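3-dehydroquinate dehydratase (Aquifex aeolicus, PDB 2EGZ) catalyses the cis-dehydration of 3-dehydroquinate to 3-dehydroshikimate, the third step of the chorismate pathway, through a Schiff-base intermediate. Local coordinates at residues P122-I127 against L157-Q162; I89-R94 against R128-E133; G95-L100 against Y135-I140. All blocks are in the same frame, centred on the assembly; numbering follows the deposited sequence.

Interaction 1: P122-I127 against L157-Q162; sequences PPNWII and LCISRQ
I159 projects from helix 150-160 toward the first turn of helix 124-136, where N124 and I127 receive it with different parts of their side chains. The N124 amide rests on the ethyl branch: OD1 comes to 3.4 Å from I159 CG1, while ND2 lies 3.5 Å from I159 CD1, and the two side chains cross nearly at right angles. The other branch serves I127, whose CG2 meets I159 CG2 at 3.9 Å, methyl against methyl. This division follows from the torsions of I159, with CG1 beside its backbone N (chi1 -65°) and CG2 anti to that N. The amide oxygen of N124 is not left to apolar neighbours, since it accepts a hydrogen bond from R155, which also reaches the carbonyl of P122. P123 is the N-cap residue of helix 124-136, and together with P122 and I126 it packs on S35 of the second subunit, so the helix start meets both its neighbour and the dimer partner. Packing between successive outer helices, here those flanking strand 140-146, is characteristic of the (beta/alpha)8, or TIM, barrel to which type I dehydroquinases belong.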
ATOM      1  N   PRO B 122      -7.916  -4.865  10.235  1.00 14.07           N
ATOM      2  CA  PRO B 122      -8.897  -4.292   9.309  1.00 13.94           C
ATOM      3  C   PRO B 122     -10.257  -4.975   9.287  1.00 14.48           C
ATOM      4  O   PRO B 122     -10.409  -6.105   9.764  1.00 14.85           O
ATOM      5  CB  PRO B 122      -8.175  -4.359   7.964  1.00 14.58           C
ATOM      6  CG  PRO B 122      -7.329  -5.594   8.100  1.00 16.84           C
ATOM      7  CD  PRO B 122      -6.786  -5.472   9.505  1.00 14.98           C
ATOM      8  N   PRO B 123     -11.274  -4.278   8.750  1.00 14.07           N
ATOM      9  CA  PRO B 123     -12.644  -4.789   8.647  1.00 13.96           C
ATOM     10  C   PRO B 123     -12.672  -6.147   7.962  1.00 13.08           C
ATOM     11  O   PRO B 123     -11.768  -6.487   7.202  1.00 12.16           O
ATOM     12  CB  PRO B 123     -13.345  -3.711   7.826  1.00 15.33           C
ATOM     13  CG  PRO B 123     -12.664  -2.470   8.291  1.00 16.49           C
ATOM     14  CD  PRO B 123     -11.209  -2.881   8.283  1.00 14.12           C
ATOM     15  N   ASN B 124     -13.722  -6.917   8.220  1.00 14.24           N
ATOM     16  CA  ASN B 124     -13.832  -8.247   7.645  1.00 14.79           C
ATOM     17  C   ASN B 124     -13.686  -8.333   6.137  1.00 13.72           C
ATOM     18  O   ASN B 124     -13.021  -9.240   5.648  1.00 13.15           O
ATOM     19  CB  ASN B 124     -15.147  -8.902   8.069  1.00 14.44           C
ATOM     20  CG  ASN B 124     -15.268  -9.026   9.573  1.00 15.73           C
ATOM     21  OD1 ASN B 124     -14.265  -8.995  10.291  1.00 15.86           O
ATOM     22  ND2 ASN B 124     -16.492  -9.180  10.059  1.00 16.35           N
ATOM     23  N   TRP B 125     -14.283  -7.400   5.395  1.00 14.52           N
ATOM     24  CA  TRP B 125     -14.196  -7.473   3.941  1.00 15.43           C
ATOM     25  C   TRP B 125     -12.759  -7.393   3.437  1.00 15.14           C
ATOM     26  O   TRP B 125     -12.429  -7.978   2.403  1.00 14.01           O
ATOM     27  CB  TRP B 125     -15.056  -6.389   3.269  1.00 18.25           C
ATOM     28  CG  TRP B 125     -14.551  -4.993   3.417  1.00 21.00           C
ATOM     29  CD1 TRP B 125     -14.857  -4.108   4.409  1.00 21.81           C
ATOM     30  CD2 TRP B 125     -13.652  -4.312   2.531  1.00 24.16           C
ATOM     31  NE1 TRP B 125     -14.208  -2.913   4.192  1.00 23.58           N
ATOM     32  CE2 TRP B 125     -13.464  -3.011   3.048  1.00 24.49           C
ATOM     33  CE3 TRP B 125     -12.994  -4.674   1.349  1.00 25.09           C
ATOM     34  CZ2 TRP B 125     -12.635  -2.068   2.422  1.00 25.89           C
ATOM     35  CZ3 TRP B 125     -12.169  -3.736   0.725  1.00 27.32           C
ATOM     36  CH2 TRP B 125     -12.001  -2.447   1.266  1.00 25.50           C
ATOM     37  N   ILE B 126     -11.909  -6.677   4.167  1.00 13.88           N
ATOM     38  CA  ILE B 126     -10.503  -6.557   3.798  1.00 13.81           C
ATOM     39  C   ILE B 126      -9.794  -7.878   4.098  1.00 14.09           C
ATOM     40  O   ILE B 126      -8.990  -8.354   3.299  1.00 14.47           O
ATOM     41  CB  ILE B 126      -9.822  -5.408   4.574  1.00 15.78           C
ATOM     42  CG1 ILE B 126     -10.350  -4.067   4.055  1.00 15.46           C
ATOM     43  CG2 ILE B 126      -8.307  -5.486   4.419  1.00 16.12           C
ATOM     44  CD1 ILE B 126      -9.737  -2.849   4.724  1.00 18.86           C
ATOM     45  N   ILE B 127     -10.098  -8.473   5.248  1.00 11.47           N
ATOM     46  CA  ILE B 127      -9.496  -9.754   5.603  1.00 13.32           C
ATOM     47  C   ILE B 127      -9.820 -10.777   4.514  1.00 12.56           C
ATOM     48  O   ILE B 127      -8.938 -11.482   4.019  1.00 12.68           O
ATOM     49  CB  ILE B 127     -10.043 -10.274   6.954  1.00 12.32           C
ATOM     50  CG1 ILE B 127      -9.561  -9.364   8.082  1.00 12.72           C
ATOM     51  CG2 ILE B 127      -9.607 -11.726   7.180  1.00 14.45           C
ATOM     52  CD1 ILE B 127     -10.153  -9.674   9.438  1.00 11.08           C
ATOM     53  N   LEU B 157      -9.389 -14.864  13.226  1.00  9.20           N
ATOM     54  CA  LEU B 157      -9.429 -16.321  13.104  1.00  9.82           C
ATOM     55  C   LEU B 157     -10.743 -16.836  12.539  1.00 10.51           C
ATOM     56  O   LEU B 157     -10.756 -17.691  11.650  1.00 12.41           O
ATOM     57  CB  LEU B 157      -9.153 -16.964  14.465  1.00  9.95           C
ATOM     58  CG  LEU B 157      -7.759 -16.673  15.030  1.00 10.63           C
ATOM     59  CD1 LEU B 157      -7.671 -17.125  16.478  1.00 12.50           C
ATOM     60  CD2 LEU B 157      -6.708 -17.384  14.184  1.00 13.93           C
ATOM     61  N   CYS B 158     -11.851 -16.309  13.041  1.00 11.03           N
ATOM     62  CA  CYS B 158     -13.160 -16.746  12.575  1.00 12.24           C
ATOM     63  C   CYS B 158     -13.494 -16.340  11.145  1.00 12.63           C
ATOM     64  O   CYS B 158     -14.063 -17.129  10.385  1.00  9.97           O
ATOM     65  CB  CYS B 158     -14.239 -16.236  13.522  1.00 15.09           C
ATOM     66  SG  CYS B 158     -14.099 -16.999  15.143  1.00 20.06           S
ATOM     67  N   ILE B 159     -13.145 -15.114  10.775  1.00 11.51           N
ATOM     68  CA  ILE B 159     -13.435 -14.639   9.430  1.00 11.85           C
ATOM     69  C   ILE B 159     -12.594 -15.375   8.389  1.00 13.36           C
ATOM     70  O   ILE B 159     -13.031 -15.578   7.252  1.00 13.35           O
ATOM     71  CB  ILE B 159     -13.186 -13.120   9.330  1.00 11.51           C
ATOM     72  CG1 ILE B 159     -14.179 -12.379  10.229  1.00 11.46           C
ATOM     73  CG2 ILE B 159     -13.314 -12.649   7.886  1.00 10.87           C
ATOM     74  CD1 ILE B 159     -15.632 -12.587   9.865  1.00 13.93           C
ATOM     75  N   SER B 160     -11.397 -15.799   8.779  1.00 13.13           N
ATOM     76  CA  SER B 160     -10.524 -16.503   7.851  1.00 13.98           C
ATOM     77  C   SER B 160     -11.137 -17.809   7.352  1.00 14.34           C
ATOM     78  O   SER B 160     -10.799 -18.274   6.265  1.00 15.18           O
ATOM     79  CB  SER B 160      -9.165 -16.786   8.501  1.00 15.39           C
ATOM     80  OG  SER B 160      -9.245 -17.885   9.391  1.00 19.90           O
ATOM     81  N   ARG B 161     -12.042 -18.398   8.133  1.00 15.46           N
ATOM     82  CA  ARG B 161     -12.682 -19.655   7.741  1.00 15.67           C
ATOM     83  C   ARG B 161     -13.660 -19.483   6.580  1.00 16.41           C
ATOM     84  O   ARG B 161     -14.043 -20.459   5.929  1.00 16.02           O
ATOM     85  CB  ARG B 161     -13.424 -20.275   8.930  1.00 17.83           C
ATOM     86  CG  ARG B 161     -12.526 -20.605  10.111  1.00 21.31           C
ATOM     87  CD  ARG B 161     -13.318 -21.143  11.296  1.00 22.82           C
ATOM     88  NE  ARG B 161     -13.916 -22.448  11.031  1.00 23.49           N
ATOM     89  CZ  ARG B 161     -15.223 -22.683  11.014  1.00 23.33           C
ATOM     90  NH1 ARG B 161     -16.079 -21.694  11.244  1.00 23.24           N
ATOM     91  NH2 ARG B 161     -15.674 -23.906  10.770  1.00 23.13           N
ATOM     92  N   GLN B 162     -14.056 -18.242   6.316  1.00 15.96           N
ATOM     93  CA  GLN B 162     -14.999 -17.954   5.238  1.00 16.80           C
ATOM     94  C   GLN B 162     -14.347 -18.027   3.854  1.00 17.60           C
ATOM     95  O   GLN B 162     -15.023 -17.965   2.820  1.00 15.78           O
ATOM     96  CB  GLN B 162     -15.638 -16.590   5.490  1.00 16.95           C
ATOM     97  CG  GLN B 162     -16.198 -16.504   6.908  1.00 16.67           C
ATOM     98  CD  GLN B 162     -16.929 -15.214   7.198  1.00 17.66           C
ATOM     99  OE1 GLN B 162     -16.624 -14.170   6.629  1.00 17.71           O
ATOM    100  NE2 GLN B 162     -17.889 -15.278   8.115  1.00 17.76           N
TER

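Interaction 2: I89-R94 against R128-E133; sequences IELSSR and REVLRE
R94 and E133 form a salt bridge beside an apolar contact made by L91. The bond runs from R94 NH1 to E133 OE1 over 2.8 Å and is nearly straight, with an N-H...O angle of 166°. E133 OE1 lies at the guanidinium edge, close to its plane, and accepts through its anti lone pair, the one turned away from OE2. Because a single nitrogen and a single oxygen meet, the two flat groups need not be coplanar, and their planes stand 39° apart. The R94 chain is bent at its second torsion (chi2 -77°) and extended beyond it, which carries the guanidinium back over the preceding turn: L91 CD1 sits 3.6 Å from the guanidinium plane of R94, over the centre of one face. R136, one turn on, forms a second salt bridge to the same OE1, so two arginines grip one carboxylate oxygen.

L91 lies just beyond strand 86-90, in a type I turn closed by S93 N to E90 O at 3.0 Å. The turn follows the C-terminal end of a barrel strand, the end at which TIM-barrel enzymes hold their active sites, and the L91 and H116 side chains are about 8 Å apart. With its CG anti to the backbone N, L91 reaches across to the helix and divides its methyls: CD1 touches E133 CB at 3.8 Å, and CD2 comes to 4.0 Å from V130 CA. V130 adds a looser methyl contact, its CG1 being 4.3 Å from L91 CD2, while elsewhere its side chain packs on Y115 and I143. E129 OE2 remains 5.0 Å from R94 NH2, too far for a direct bond, although its opposite charge may still favour the arginine.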
ATOM      1  N   ILE B  89       6.079 -12.636  -0.977  1.00 13.86           N
ATOM      2  CA  ILE B  89       5.972 -11.372  -1.696  1.00 14.82           C
ATOM      3  C   ILE B  89       4.710 -10.679  -1.180  1.00 16.20           C
ATOM      4  O   ILE B  89       3.729 -11.341  -0.861  1.00 15.81           O
ATOM      5  CB  ILE B  89       5.872 -11.601  -3.227  1.00 14.05           C
ATOM      6  CG1 ILE B  89       5.831 -10.257  -3.969  1.00 14.97           C
ATOM      7  CG2 ILE B  89       4.642 -12.427  -3.550  1.00 16.15           C
ATOM      8  CD1 ILE B  89       7.089  -9.426  -3.809  1.00 16.02           C
ATOM      9  N   GLU B  90       4.741  -9.355  -1.074  1.00 16.15           N
ATOM     10  CA  GLU B  90       3.574  -8.625  -0.582  1.00 16.99           C
ATOM     11  C   GLU B  90       2.488  -8.553  -1.646  1.00 16.70           C
ATOM     12  O   GLU B  90       2.779  -8.387  -2.836  1.00 17.56           O
ATOM     13  CB  GLU B  90       3.947  -7.196  -0.176  1.00 18.07           C
ATOM     14  CG  GLU B  90       5.093  -7.052   0.820  1.00 20.93           C
ATOM     15  CD  GLU B  90       6.451  -7.329   0.204  1.00 22.11           C
ATOM     16  OE1 GLU B  90       6.600  -7.160  -1.028  1.00 21.43           O
ATOM     17  OE2 GLU B  90       7.375  -7.700   0.958  1.00 22.24           O
ATOM     18  N   LEU B  91       1.235  -8.677  -1.219  1.00 16.41           N
ATOM     19  CA  LEU B  91       0.111  -8.598  -2.143  1.00 17.09           C
ATOM     20  C   LEU B  91       0.142  -7.219  -2.796  1.00 18.68           C
ATOM     21  O   LEU B  91      -0.262  -7.056  -3.944  1.00 19.47           O
ATOM     22  CB  LEU B  91      -1.215  -8.781  -1.389  1.00 16.82           C
ATOM     23  CG  LEU B  91      -2.527  -8.606  -2.165  1.00 17.15           C
ATOM     24  CD1 LEU B  91      -2.615  -9.617  -3.299  1.00 16.58           C
ATOM     25  CD2 LEU B  91      -3.700  -8.780  -1.214  1.00 16.87           C
ATOM     26  N   SER B  92       0.635  -6.233  -2.051  1.00 19.82           N
ATOM     27  CA  SER B  92       0.706  -4.861  -2.541  1.00 21.39           C
ATOM     28  C   SER B  92       1.730  -4.648  -3.658  1.00 22.69           C
ATOM     29  O   SER B  92       1.689  -3.628  -4.347  1.00 21.48           O
ATOM     30  CB  SER B  92       0.984  -3.900  -1.377  1.00 21.43           C
ATOM     31  OG  SER B  92       2.188  -4.223  -0.712  1.00 23.84           O
ATOM     32  N   SER B  93       2.644  -5.602  -3.838  1.00 23.27           N
ATOM     33  CA  SER B  93       3.647  -5.511  -4.904  1.00 24.80           C
ATOM     34  C   SER B  93       3.078  -6.240  -6.119  1.00 26.19           C
ATOM     35  O   SER B  93       3.656  -7.206  -6.620  1.00 26.72           O
ATOM     36  CB  SER B  93       4.960  -6.171  -4.469  1.00 23.84           C
ATOM     37  OG  SER B  93       5.504  -5.536  -3.323  1.00 26.08           O
ATOM     38  N   ARG B  94       1.928  -5.763  -6.580  1.00 27.81           N
ATOM     39  CA  ARG B  94       1.211  -6.350  -7.705  1.00 30.17           C
ATOM     40  C   ARG B  94       2.034  -6.668  -8.947  1.00 30.36           C
ATOM     41  O   ARG B  94       1.803  -7.686  -9.600  1.00 31.77           O
ATOM     42  CB  ARG B  94       0.048  -5.436  -8.092  1.00 32.13           C
ATOM     43  CG  ARG B  94      -0.938  -5.178  -6.961  1.00 33.47           C
ATOM     44  CD  ARG B  94      -1.863  -6.362  -6.730  1.00 36.27           C
ATOM     45  NE  ARG B  94      -2.757  -6.131  -5.596  1.00 37.74           N
ATOM     46  CZ  ARG B  94      -3.871  -6.820  -5.367  1.00 39.50           C
ATOM     47  NH1 ARG B  94      -4.236  -7.788  -6.199  1.00 39.87           N
ATOM     48  NH2 ARG B  94      -4.624  -6.540  -4.308  1.00 39.37           N
ATOM     49  N   ARG B 128     -11.091 -10.844   4.128  1.00 12.76           N
ATOM     50  CA  ARG B 128     -11.514 -11.790   3.103  1.00 13.88           C
ATOM     51  C   ARG B 128     -10.919 -11.496   1.729  1.00 14.33           C
ATOM     52  O   ARG B 128     -10.575 -12.416   0.991  1.00 14.34           O
ATOM     53  CB  ARG B 128     -13.045 -11.826   3.008  1.00 13.04           C
ATOM     54  CG  ARG B 128     -13.726 -12.447   4.223  1.00 15.01           C
ATOM     55  CD  ARG B 128     -15.218 -12.649   3.967  1.00 15.82           C
ATOM     56  NE  ARG B 128     -15.923 -11.375   3.881  1.00 19.27           N
ATOM     57  CZ  ARG B 128     -16.582 -10.813   4.888  1.00 17.36           C
ATOM     58  NH1 ARG B 128     -16.644 -11.412   6.073  1.00 16.63           N
ATOM     59  NH2 ARG B 128     -17.172  -9.641   4.710  1.00 18.47           N
ATOM     60  N   GLU B 129     -10.799 -10.218   1.381  1.00 16.65           N
ATOM     61  CA  GLU B 129     -10.236  -9.859   0.084  1.00 18.11           C
ATOM     62  C   GLU B 129      -8.769 -10.259  -0.012  1.00 17.67           C
ATOM     63  O   GLU B 129      -8.317 -10.744  -1.049  1.00 17.17           O
ATOM     64  CB  GLU B 129     -10.364  -8.361  -0.172  1.00 21.52           C
ATOM     65  CG  GLU B 129      -9.863  -7.959  -1.551  1.00 25.70           C
ATOM     66  CD  GLU B 129     -10.024  -6.482  -1.815  1.00 29.31           C
ATOM     67  OE1 GLU B 129     -11.164  -5.983  -1.704  1.00 31.93           O
ATOM     68  OE2 GLU B 129      -9.014  -5.822  -2.134  1.00 32.41           O
ATOM     69  N   VAL B 130      -8.023 -10.039   1.067  1.00 16.32           N
ATOM     70  CA  VAL B 130      -6.609 -10.398   1.090  1.00 14.85           C
ATOM     71  C   VAL B 130      -6.468 -11.895   0.865  1.00 14.79           C
ATOM     72  O   VAL B 130      -5.617 -12.343   0.094  1.00 15.84           O
ATOM     73  CB  VAL B 130      -5.954 -10.015   2.444  1.00 16.44           C
ATOM     74  CG1 VAL B 130      -4.568 -10.640   2.561  1.00 17.30           C
ATOM     75  CG2 VAL B 130      -5.854  -8.499   2.551  1.00 16.53           C
ATOM     76  N   LEU B 131      -7.308 -12.672   1.535  1.00 12.49           N
ATOM     77  CA  LEU B 131      -7.270 -14.120   1.389  1.00 13.27           C
ATOM     78  C   LEU B 131      -7.647 -14.547  -0.023  1.00 14.17           C
ATOM     79  O   LEU B 131      -6.964 -15.366  -0.639  1.00 13.34           O
ATOM     80  CB  LEU B 131      -8.219 -14.771   2.394  1.00 11.48           C
ATOM     81  CG  LEU B 131      -7.835 -14.545   3.856  1.00 11.80           C
ATOM     82  CD1 LEU B 131      -8.925 -15.104   4.760  1.00 11.54           C
ATOM     83  CD2 LEU B 131      -6.494 -15.217   4.141  1.00 11.55           C
ATOM     84  N   ARG B 132      -8.732 -13.987  -0.543  1.00 14.00           N
ATOM     85  CA  ARG B 132      -9.164 -14.350  -1.884  1.00 16.28           C
ATOM     86  C   ARG B 132      -8.166 -13.961  -2.961  1.00 17.15           C
ATOM     87  O   ARG B 132      -7.952 -14.718  -3.905  1.00 16.49           O
ATOM     88  CB  ARG B 132     -10.540 -13.747  -2.178  1.00 17.41           C
ATOM     89  CG  ARG B 132     -11.632 -14.500  -1.444  1.00 17.52           C
ATOM     90  CD  ARG B 132     -13.026 -13.983  -1.710  1.00 22.11           C
ATOM     91  NE  ARG B 132     -13.984 -14.800  -0.972  1.00 24.10           N
ATOM     92  CZ  ARG B 132     -14.940 -14.318  -0.185  1.00 26.89           C
ATOM     93  NH1 ARG B 132     -15.076 -13.008  -0.033  1.00 25.03           N
ATOM     94  NH2 ARG B 132     -15.743 -15.152   0.470  1.00 26.15           N
ATOM     95  N   GLU B 133      -7.551 -12.789  -2.826  1.00 18.87           N
ATOM     96  CA  GLU B 133      -6.567 -12.350  -3.812  1.00 20.86           C
ATOM     97  C   GLU B 133      -5.346 -13.259  -3.757  1.00 21.16           C
ATOM     98  O   GLU B 133      -4.772 -13.608  -4.788  1.00 20.32           O
ATOM     99  CB  GLU B 133      -6.159 -10.901  -3.553  1.00 23.33           C
ATOM    100  CG  GLU B 133      -7.227  -9.904  -3.942  1.00 25.54           C
ATOM    101  CD  GLU B 133      -7.438  -9.852  -5.443  1.00 28.29           C
ATOM    102  OE1 GLU B 133      -6.589  -9.260  -6.142  1.00 30.51           O
ATOM    103  OE2 GLU B 133      -8.443 -10.415  -5.926  1.00 28.89           O
TER

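Interaction 3: G95-L100 against Y135-I140; sequences GLLVKL and YRYGGI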
ATOM      1  N   GLY B  95       2.992  -5.804  -9.272  1.00 30.77           N
ATOM      2  CA  GLY B  95       3.811  -6.015 -10.456  1.00 30.86           C
ATOM      3  C   GLY B  95       4.715  -7.238 -10.462  1.00 30.29           C
ATOM      4  O   GLY B  95       5.214  -7.635 -11.518  1.00 29.65           O
ATOM      5  N   LEU B  96       4.929  -7.842  -9.296  1.00 29.15           N
ATOM      6  CA  LEU B  96       5.795  -9.016  -9.195  1.00 27.57           C
ATOM      7  C   LEU B  96       5.039 -10.322  -8.970  1.00 27.16           C
ATOM      8  O   LEU B  96       5.608 -11.402  -9.116  1.00 28.02           O
ATOM      9  CB  LEU B  96       6.804  -8.820  -8.059  1.00 26.24           C
ATOM     10  CG  LEU B  96       7.760  -7.633  -8.190  1.00 26.71           C
ATOM     11  CD1 LEU B  96       8.539  -7.448  -6.903  1.00 26.95           C
ATOM     12  CD2 LEU B  96       8.706  -7.867  -9.358  1.00 26.15           C
ATOM     13  N   LEU B  97       3.756 -10.223  -8.634  1.00 27.08           N
ATOM     14  CA  LEU B  97       2.938 -11.403  -8.355  1.00 25.36           C
ATOM     15  C   LEU B  97       2.898 -12.483  -9.439  1.00 24.96           C
ATOM     16  O   LEU B  97       3.300 -13.626  -9.195  1.00 24.19           O
ATOM     17  CB  LEU B  97       1.505 -10.975  -8.006  1.00 24.99           C
ATOM     18  CG  LEU B  97       1.316 -10.069  -6.781  1.00 23.50           C
ATOM     19  CD1 LEU B  97      -0.161  -9.760  -6.606  1.00 20.09           C
ATOM     20  CD2 LEU B  97       1.866 -10.745  -5.530  1.00 24.19           C
ATOM     21  N   VAL B  98       2.406 -12.139 -10.626  1.00 23.17           N
ATOM     22  CA  VAL B  98       2.319 -13.117 -11.712  1.00 23.26           C
ATOM     23  C   VAL B  98       3.693 -13.697 -12.023  1.00 22.13           C
ATOM     24  O   VAL B  98       3.844 -14.901 -12.223  1.00 22.21           O
ATOM     25  CB  VAL B  98       1.741 -12.479 -12.999  1.00 23.90           C
ATOM     26  CG1 VAL B  98       1.697 -13.508 -14.119  1.00 24.99           C
ATOM     27  CG2 VAL B  98       0.349 -11.930 -12.725  1.00 23.39           C
ATOM     28  N   LYS B  99       4.686 -12.820 -12.053  1.00 22.86           N
ATOM     29  CA  LYS B  99       6.068 -13.187 -12.330  1.00 25.33           C
ATOM     30  C   LYS B  99       6.617 -14.200 -11.318  1.00 25.05           C
ATOM     31  O   LYS B  99       7.148 -15.244 -11.699  1.00 24.84           O
ATOM     32  CB  LYS B  99       6.920 -11.915 -12.333  1.00 26.24           C
ATOM     33  CG  LYS B  99       8.411 -12.124 -12.490  1.00 31.18           C
ATOM     34  CD  LYS B  99       9.122 -10.777 -12.559  1.00 33.82           C
ATOM     35  CE  LYS B  99      10.629 -10.930 -12.478  1.00 35.71           C
ATOM     36  NZ  LYS B  99      11.155 -11.831 -13.532  1.00 38.37           N
ATOM     37  N   LEU B 100       6.481 -13.893 -10.030  1.00 24.63           N
ATOM     38  CA  LEU B 100       6.969 -14.784  -8.981  1.00 24.38           C
ATOM     39  C   LEU B 100       6.182 -16.088  -8.909  1.00 23.72           C
ATOM     40  O   LEU B 100       6.711 -17.117  -8.483  1.00 24.01           O
ATOM     41  CB  LEU B 100       6.941 -14.070  -7.624  1.00 24.91           C
ATOM     42  CG  LEU B 100       8.210 -13.309  -7.213  1.00 25.65           C
ATOM     43  CD1 LEU B 100       8.732 -12.477  -8.371  1.00 26.94           C
ATOM     44  CD2 LEU B 100       7.906 -12.420  -6.019  1.00 23.86           C
ATOM     45  N   TYR B 135      -5.226 -16.396  -3.070  1.00 19.39           N
ATOM     46  CA  TYR B 135      -5.532 -17.639  -3.766  1.00 19.01           C
ATOM     47  C   TYR B 135      -5.652 -17.404  -5.265  1.00 19.99           C
ATOM     48  O   TYR B 135      -5.280 -18.260  -6.066  1.00 19.99           O
ATOM     49  CB  TYR B 135      -6.833 -18.249  -3.234  1.00 19.46           C
ATOM     50  CG  TYR B 135      -6.733 -18.740  -1.806  1.00 17.63           C
ATOM     51  CD1 TYR B 135      -5.721 -19.618  -1.425  1.00 18.37           C
ATOM     52  CD2 TYR B 135      -7.648 -18.323  -0.837  1.00 19.05           C
ATOM     53  CE1 TYR B 135      -5.616 -20.070  -0.110  1.00 18.05           C
ATOM     54  CE2 TYR B 135      -7.554 -18.770   0.483  1.00 16.83           C
ATOM     55  CZ  TYR B 135      -6.535 -19.639   0.835  1.00 17.93           C
ATOM     56  OH  TYR B 135      -6.424 -20.074   2.133  1.00 17.60           O
ATOM     57  N   ARG B 136      -6.171 -16.239  -5.633  1.00 19.62           N
ATOM     58  CA  ARG B 136      -6.336 -15.879  -7.035  1.00 22.06           C
ATOM     59  C   ARG B 136      -4.990 -15.775  -7.749  1.00 21.33           C
ATOM     60  O   ARG B 136      -4.890 -16.091  -8.933  1.00 22.22           O
ATOM     61  CB  ARG B 136      -7.109 -14.559  -7.145  1.00 22.67           C
ATOM     62  CG  ARG B 136      -7.185 -13.962  -8.546  1.00 29.01           C
ATOM     63  CD  ARG B 136      -8.197 -12.814  -8.590  1.00 31.89           C
ATOM     64  NE  ARG B 136      -8.054 -11.977  -9.780  1.00 36.10           N
ATOM     65  CZ  ARG B 136      -7.353 -10.847  -9.825  1.00 36.34           C
ATOM     66  NH1 ARG B 136      -6.726 -10.404  -8.746  1.00 37.31           N
ATOM     67  NH2 ARG B 136      -7.283 -10.154 -10.955  1.00 39.66           N
ATOM     68  N   TYR B 137      -3.958 -15.340  -7.031  1.00 20.41           N
ATOM     69  CA  TYR B 137      -2.623 -15.213  -7.614  1.00 20.31           C
ATOM     70  C   TYR B 137      -1.799 -16.481  -7.421  1.00 19.97           C
ATOM     71  O   TYR B 137      -0.590 -16.491  -7.674  1.00 20.49           O
ATOM     72  CB  TYR B 137      -1.883 -14.014  -7.011  1.00 21.12           C
ATOM     73  CG  TYR B 137      -2.307 -12.680  -7.580  1.00 22.88           C
ATOM     74  CD1 TYR B 137      -1.837 -12.248  -8.820  1.00 24.98           C
ATOM     75  CD2 TYR B 137      -3.194 -11.857  -6.892  1.00 25.34           C
ATOM     76  CE1 TYR B 137      -2.245 -11.026  -9.358  1.00 25.74           C
ATOM     77  CE2 TYR B 137      -3.607 -10.637  -7.419  1.00 26.18           C
ATOM     78  CZ  TYR B 137      -3.129 -10.226  -8.651  1.00 26.93           C
ATOM     79  OH  TYR B 137      -3.537  -9.015  -9.169  1.00 27.61           O
ATOM     80  N   GLY B 138      -2.460 -17.540  -6.958  1.00 18.89           N
ATOM     81  CA  GLY B 138      -1.807 -18.825  -6.766  1.00 19.23           C
ATOM     82  C   GLY B 138      -0.845 -18.994  -5.601  1.00 19.37           C
ATOM     83  O   GLY B 138       0.039 -19.846  -5.655  1.00 20.19           O
ATOM     84  N   GLY B 139      -1.009 -18.213  -4.541  1.00 18.01           N
ATOM     85  CA  GLY B 139      -0.104 -18.356  -3.415  1.00 16.47           C
ATOM     86  C   GLY B 139      -0.805 -18.690  -2.118  1.00 17.29           C
ATOM     87  O   GLY B 139      -2.030 -18.854  -2.079  1.00 16.62           O
ATOM     88  N   ILE B 140      -0.019 -18.814  -1.054  1.00 15.17           N
ATOM     89  CA  ILE B 140      -0.551 -19.092   0.271  1.00 13.85           C
ATOM     90  C   ILE B 140      -0.727 -17.722   0.907  1.00 13.82           C
ATOM     91  O   ILE B 140       0.249 -17.048   1.225  1.00 12.57           O
ATOM     92  CB  ILE B 140       0.440 -19.901   1.123  1.00 14.69           C
ATOM     93  CG1 ILE B 140       0.776 -21.221   0.422  1.00 15.66           C
ATOM     94  CG2 ILE B 140      -0.156 -20.158   2.507  1.00 15.15           C
ATOM     95  CD1 ILE B 140       1.884 -22.003   1.103  1.00 17.21           C
TER
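The 2.8 Å bond from L100 N to L96 O secures the helical turn that presents L97 and V98 to the ring of Y137. L97 CD1 stands over one face of this ring, 3.4 Å from the Y137 centroid and only 3° off the normal, a CH-pi contact in which the methyl is almost equally far from all six ring carbons. L97 CB adds a second touch at the rim, 3.7 Å from Y137 CD1. V98 approaches differently, its CG2 lying near the ring plane at the edge, 4.3 Å from Y137 CE1. The ring is brought here as helix 124-136 ends in a Schellman motif: G138, with the positive phi that favours glycine, is the C-prime residue and donates from its N to Y135 O at 3.0 Å. The contact thus joins the residue that follows one outer barrel helix to the early part of the preceding one, helix 94-107. With an alanine in place of Y137, the L97 methyl would probably face a gap, and R94 is likely to be left without its weak bond to the phenol oxygen. The ring also packs on I113 of strand 110-117, while L97 reaches inward to I89 and L91.

In the fold
All three contacts draw on helix 124-136 of the TIM barrel: interaction 1 uses its start, interaction 2 its middle and interaction 3 the residue just past its end. Through them the helix meets helix 150-160, the turn after strand 86-90, and helix 94-107. Interactions 2 and 3 are close, with centres 8 Å apart, whereas interactions 1 and 3 lie 20 Å apart without touching. Interactions 1 and 2 have centres 13 Å apart and are joined by a probable hydrogen bond between R128 NH1 and Q162 OE1. Along the chain the paired segments interleave, as expected when successive beta-alpha units pack side by side around the sheet whose strands carry the catalytic H116 and K142.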